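Local coordinates for single-strand DNA-binding protein (Agrobacterium tumefaciens, PDB 3BTP) that binds single-stranded but not double-stranded DNA whatever its sequence, and mediates nuclear uptake of single-stranded copies of the transferred T-DNA, at residues Asn404-Pro409 and Asp479-Asp484; Thr496-Tyr501 and Met506-Asp511. All blocks are in the same frame, centred on the assembly; numbering follows the deposited sequence.

Contact 1 (Asn404-Pro409 and Asp479-Asp484); sequences NRYMSP and DVLIAD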
# COMPACT_ATOMS: atom_id res chain seq x y z
N ASN A 404 -17.63 -1.81 16.16
CA ASN A 404 -16.78 -2.41 17.23
C ASN A 404 -16.62 -3.91 17.19
O ASN A 404 -15.81 -4.45 17.91
CB ASN A 404 -17.31 -2.05 18.62
CG ASN A 404 -17.15 -0.60 18.93
OD1 ASN A 404 -18.06 -0.02 19.49
ND2 ASN A 404 -16.02 0.01 18.52
N ARG A 405 -17.43 -4.54 16.38
CA ARG A 405 -17.49 -5.95 16.36
C ARG A 405 -17.51 -6.52 14.94
O ARG A 405 -18.27 -6.06 14.14
CB ARG A 405 -18.82 -6.35 17.04
CG ARG A 405 -19.00 -7.89 17.07
CD ARG A 405 -20.18 -8.25 18.03
NE ARG A 405 -19.78 -8.14 19.45
CZ ARG A 405 -20.62 -8.41 20.46
NH1 ARG A 405 -21.84 -8.78 20.19
NH2 ARG A 405 -20.24 -8.32 21.71
N TYR A 406 -16.78 -7.59 14.72
CA TYR A 406 -16.93 -8.49 13.55
C TYR A 406 -17.73 -9.75 13.79
O TYR A 406 -17.63 -10.39 14.85
CB TYR A 406 -15.57 -8.91 12.95
CG TYR A 406 -14.85 -7.78 12.21
CD1 TYR A 406 -13.74 -7.17 12.80
CD2 TYR A 406 -15.21 -7.42 10.88
CE1 TYR A 406 -12.99 -6.16 12.10
CE2 TYR A 406 -14.50 -6.40 10.14
CZ TYR A 406 -13.40 -5.77 10.81
OH TYR A 406 -12.68 -4.78 10.21
N MET A 407 -18.50 -10.10 12.77
CA MET A 407 -19.33 -11.30 12.81
C MET A 407 -19.44 -11.86 11.40
O MET A 407 -19.13 -11.19 10.42
CB MET A 407 -20.73 -10.98 13.42
CG MET A 407 -21.62 -10.06 12.62
SD MET A 407 -23.06 -9.34 13.43
CE MET A 407 -22.27 -7.98 14.31
N SER A 408 -19.86 -13.11 11.28
CA SER A 408 -20.27 -13.64 9.97
C SER A 408 -21.34 -12.80 9.28
O SER A 408 -22.14 -12.09 9.88
CB SER A 408 -20.73 -15.12 10.07
OG SER A 408 -22.03 -15.14 10.64
N PRO A 409 -21.37 -12.89 7.95
CA PRO A 409 -22.44 -12.23 7.18
C PRO A 409 -23.87 -12.71 7.49
O PRO A 409 -24.78 -11.86 7.55
CB PRO A 409 -22.04 -12.54 5.70
CG PRO A 409 -20.57 -12.93 5.80
CD PRO A 409 -20.36 -13.55 7.10
N ASP A 479 -7.07 -0.73 18.13
CA ASP A 479 -6.64 -1.49 16.99
C ASP A 479 -6.77 -3.02 17.27
O ASP A 479 -6.63 -3.86 16.34
CB ASP A 479 -5.20 -1.11 16.70
CG ASP A 479 -5.06 0.01 15.64
OD1 ASP A 479 -6.06 0.75 15.37
OD2 ASP A 479 -3.95 0.12 15.04
N VAL A 480 -7.13 -3.34 18.53
CA VAL A 480 -7.12 -4.66 19.11
C VAL A 480 -8.52 -5.24 19.30
O VAL A 480 -9.37 -4.61 19.84
CB VAL A 480 -6.34 -4.63 20.44
CG1 VAL A 480 -6.34 -6.00 21.12
CG2 VAL A 480 -4.90 -4.15 20.18
N LEU A 481 -8.75 -6.44 18.77
CA LEU A 481 -10.04 -7.14 18.77
C LEU A 481 -9.82 -8.50 19.42
O LEU A 481 -8.85 -9.19 19.17
CB LEU A 481 -10.56 -7.36 17.32
CG LEU A 481 -10.91 -6.11 16.48
CD1 LEU A 481 -10.36 -6.23 15.09
CD2 LEU A 481 -12.39 -5.97 16.41
N ILE A 482 -10.82 -8.89 20.20
CA ILE A 482 -10.78 -10.01 21.10
C ILE A 482 -11.81 -11.02 20.63
O ILE A 482 -12.96 -10.65 20.31
CB ILE A 482 -11.06 -9.56 22.56
CG1 ILE A 482 -10.24 -8.29 22.91
CG2 ILE A 482 -10.76 -10.74 23.57
CD1 ILE A 482 -8.70 -8.56 23.02
N ALA A 483 -11.39 -12.28 20.54
CA ALA A 483 -12.35 -13.37 20.23
C ALA A 483 -13.26 -13.56 21.41
O ALA A 483 -12.81 -14.04 22.45
CB ALA A 483 -11.64 -14.71 19.89
N ASP A 484 -14.53 -13.23 21.23
CA ASP A 484 -15.50 -13.30 22.28
C ASP A 484 -15.88 -14.72 22.70
O ASP A 484 -15.70 -15.69 21.95
CB ASP A 484 -16.78 -12.51 21.88
CG ASP A 484 -16.48 -11.07 21.48
OD1 ASP A 484 -15.63 -10.41 22.14
OD2 ASP A 484 -17.05 -10.61 20.50
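Asp-484 OD2 is gripped by the hydroxyls of Thr-494 and Thr-496, both hydrogen-bonded to it, with Arg-405 NE farther off at 3.8 Å. The Arg-405 link is a long salt bridge. The carboxylate oxygen stands well out of the guanidinium plane, no N-H is aimed at it, and the two flat groups are turned 58° against each other, so charge alone joins them. Arg-405 NE gives its hydrogen bond to Thr-496 OG1 instead, and that hydroxyl thus mediates between base and acid. A bend at chi3 (-76°) in the otherwise extended arginine brings the guanidinium over to this side. Asp-484 OD1 is held separately by Tyr-501 OH, leaving both oxygens of this buried carboxylate with partners; the nearby positive charge would probably help to keep it ionised.

The apolar half of the contact is carried by the next residue along the strand, Tyr-406, whose side chain leaves the backbone in a direction roughly opposite to that of Arg-405. Leu-481 meets the edge of its ring: CD1 lies near the ring plane, 4.0 Å from Tyr-406 CE1, while CD2 is 4.0 Å from Tyr-406 CD1. With its CG anti to the carbonyl carbon (chi1 -65°), Leu-481 also sets CD2 4.0 Å from Asn-404 O. The far end of the tyrosine is fixed by a hydrogen bond between its OH and Pro-347 O.

Strands 405-407 and 480-485 are not adjacent in the closed antiparallel barrel. Strand 494-497 runs between them, paired with both. The Arg-405/Asp-484 pair spans it on the side of Thr-496, the Tyr-406/Leu-481 pair on that of Tyr-495, which touches Leu-481; strand 396-399 flanks Tyr-406 beyond.

Contact 2 (Thr496-Tyr501 and Met506-Asp511); sequences TNVVEY and MKLPSD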
# COMPACT_ATOMS: atom_id res chain seq x y z
N THR A 496 -14.56 -8.51 19.15
CA THR A 496 -15.07 -7.26 19.65
C THR A 496 -13.85 -6.45 20.10
O THR A 496 -12.92 -7.03 20.63
CB THR A 496 -16.12 -7.45 20.79
OG1 THR A 496 -17.27 -8.07 20.24
CG2 THR A 496 -16.63 -6.10 21.35
N ASN A 497 -13.87 -5.14 19.83
CA ASN A 497 -12.77 -4.16 20.16
C ASN A 497 -12.47 -4.21 21.68
O ASN A 497 -13.41 -4.30 22.47
CB ASN A 497 -13.39 -2.82 19.77
CG ASN A 497 -12.51 -1.58 19.89
OD1 ASN A 497 -11.37 -1.55 20.42
ND2 ASN A 497 -13.09 -0.48 19.40
N VAL A 498 -11.19 -4.13 22.10
CA VAL A 498 -10.87 -4.02 23.53
C VAL A 498 -11.59 -2.86 24.26
O VAL A 498 -11.97 -3.03 25.42
CB VAL A 498 -9.33 -4.05 23.91
CG1 VAL A 498 -8.82 -5.46 24.11
CG2 VAL A 498 -8.48 -3.33 22.97
N VAL A 499 -11.83 -1.73 23.58
CA VAL A 499 -12.48 -0.54 24.16
C VAL A 499 -13.88 -0.82 24.66
O VAL A 499 -14.35 -0.24 25.69
CB VAL A 499 -12.52 0.68 23.16
CG1 VAL A 499 -13.32 1.83 23.72
CG2 VAL A 499 -11.08 1.18 22.83
N GLU A 500 -14.57 -1.70 23.94
CA GLU A 500 -15.83 -2.18 24.45
C GLU A 500 -15.66 -3.04 25.70
O GLU A 500 -16.54 -3.04 26.54
CB GLU A 500 -16.62 -2.93 23.36
CG GLU A 500 -17.28 -2.02 22.39
CD GLU A 500 -18.39 -1.23 23.07
OE1 GLU A 500 -19.46 -1.87 23.36
OE2 GLU A 500 -18.18 -0.01 23.36
N TYR A 501 -14.56 -3.79 25.81
CA TYR A 501 -14.36 -4.61 27.02
C TYR A 501 -14.22 -3.71 28.28
O TYR A 501 -14.80 -4.00 29.32
CB TYR A 501 -13.16 -5.56 26.89
CG TYR A 501 -13.50 -6.89 26.25
CD1 TYR A 501 -13.72 -6.99 24.88
CD2 TYR A 501 -13.63 -8.04 27.02
CE1 TYR A 501 -14.03 -8.19 24.29
CE2 TYR A 501 -13.98 -9.31 26.45
CZ TYR A 501 -14.16 -9.36 25.08
OH TYR A 501 -14.43 -10.57 24.50
N MET A 506 -15.97 -5.67 31.06
CA MET A 506 -15.89 -7.10 30.84
C MET A 506 -14.45 -7.52 30.87
O MET A 506 -13.58 -6.94 30.20
CB MET A 506 -16.59 -7.49 29.52
CG MET A 506 -18.12 -7.29 29.55
SD MET A 506 -18.92 -8.20 30.89
CE MET A 506 -19.64 -6.94 31.94
N LYS A 507 -14.18 -8.52 31.69
CA LYS A 507 -12.88 -9.18 31.71
C LYS A 507 -12.56 -9.89 30.33
O LYS A 507 -13.44 -10.55 29.73
CB LYS A 507 -12.93 -10.20 32.85
CG LYS A 507 -11.59 -10.62 33.45
CD LYS A 507 -11.51 -12.20 33.70
CE LYS A 507 -11.66 -13.04 32.37
NZ LYS A 507 -10.96 -14.38 32.37
N LEU A 508 -11.33 -9.74 29.85
CA LEU A 508 -10.81 -10.48 28.72
C LEU A 508 -10.76 -11.96 29.01
O LEU A 508 -10.42 -12.31 30.13
CB LEU A 508 -9.39 -10.03 28.44
CG LEU A 508 -8.94 -9.07 27.34
CD1 LEU A 508 -9.92 -8.00 26.98
CD2 LEU A 508 -7.73 -8.47 27.87
N PRO A 509 -11.06 -12.83 28.00
CA PRO A 509 -10.78 -14.25 28.19
C PRO A 509 -9.27 -14.42 28.42
O PRO A 509 -8.47 -13.58 27.95
CB PRO A 509 -11.21 -14.91 26.87
CG PRO A 509 -12.04 -13.85 26.12
CD PRO A 509 -11.62 -12.54 26.65
N SER A 510 -8.89 -15.47 29.14
CA SER A 510 -7.50 -15.69 29.54
C SER A 510 -6.53 -15.94 28.36
O SER A 510 -5.40 -15.41 28.36
CB SER A 510 -7.41 -16.76 30.66
OG SER A 510 -8.23 -17.89 30.39
N ASP A 511 -6.99 -16.64 27.33
CA ASP A 511 -6.17 -16.77 26.08
C ASP A 511 -5.80 -15.40 25.48
O ASP A 511 -4.62 -15.11 25.25
CB ASP A 511 -6.80 -17.76 25.05
CG ASP A 511 -8.17 -17.33 24.53
OD1 ASP A 511 -8.58 -16.19 24.73
OD2 ASP A 511 -8.84 -18.16 23.86
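Tyr-501 and Met-506 are joined by the backbone hydrogen bond of the contact, from Met-506 N to Tyr-501 O, 2.7 Å long. The donor lies in the carbonyl plane, although the hydrogen bond is bent, with an N-H...O angle of 144°. Spanning five residues, it closes the turn after helix 498-503, where the following residues lie against the tyrosine ring.

Carbonyl oxygens border that ring at its edge. Met-506 O is 3.4 Å from Tyr-501 CD2 and Lys-507 O is 3.5 Å from Tyr-501 CE2, both near the ring plane, so two successive peptide oxygens look onto its slightly positive C-H rim.

Apolar contacts come from other directions. Leu-508 CD1 makes an off-centre CH-pi contact with the ring, 4.1 Å from the Tyr-501 centroid and 29° off its normal. The same methyl lies 4.0 Å from Val-498 CG1, and so touches both Val-498 and Tyr-501. Pro-509 CD approaches Tyr-501 CE2 obliquely at 4.0 Å, the two side chains crossing at about a right angle. Of Met-506, CB packs on Tyr-501 CD2. The phenol oxygen is hydrogen-bonded to Asp-484.

A cap closes the N-terminal end of the helix that bears Tyr-501. Asn-497 is its N-cap: OD1 accepts from Val-499 N at 3.2 Å, nearly straight in the N-H but well above the side-chain carbonyl plane. Its CG, anti to the backbone N (chi1 -176°), places the amide where OD1 reaches that N-H.

Strand 494-497 passes into helix 498-503, and the loop before helix 510-515 packs against that helix. Ile-482 of the neighbouring strand 480-485 touches Val-498, Tyr-501 and Pro-509.

Overall arrangement
From the N terminus the chain first builds two four-stranded antiparallel sheets, then enters the eight-stranded barrel that carries contact 1 and borders contact 2. Contact 1 closes a long loop, in which 404-409 leads through two helices and strands 453-456 and 460-462 before returning at 479-484. Contact 2 opens only afterwards and closes a short one, from 496-501 round to 506-511 near the end of the modelled chain. The two therefore follow in series, neither nesting nor crossing, yet their centres are about 10 Å apart. Strand 494-497 unites them: it lies between the strands of contact 1 and supplies the start of contact 2, joining helix 498-503 and the loop leading to helix 510-515 to the barrel.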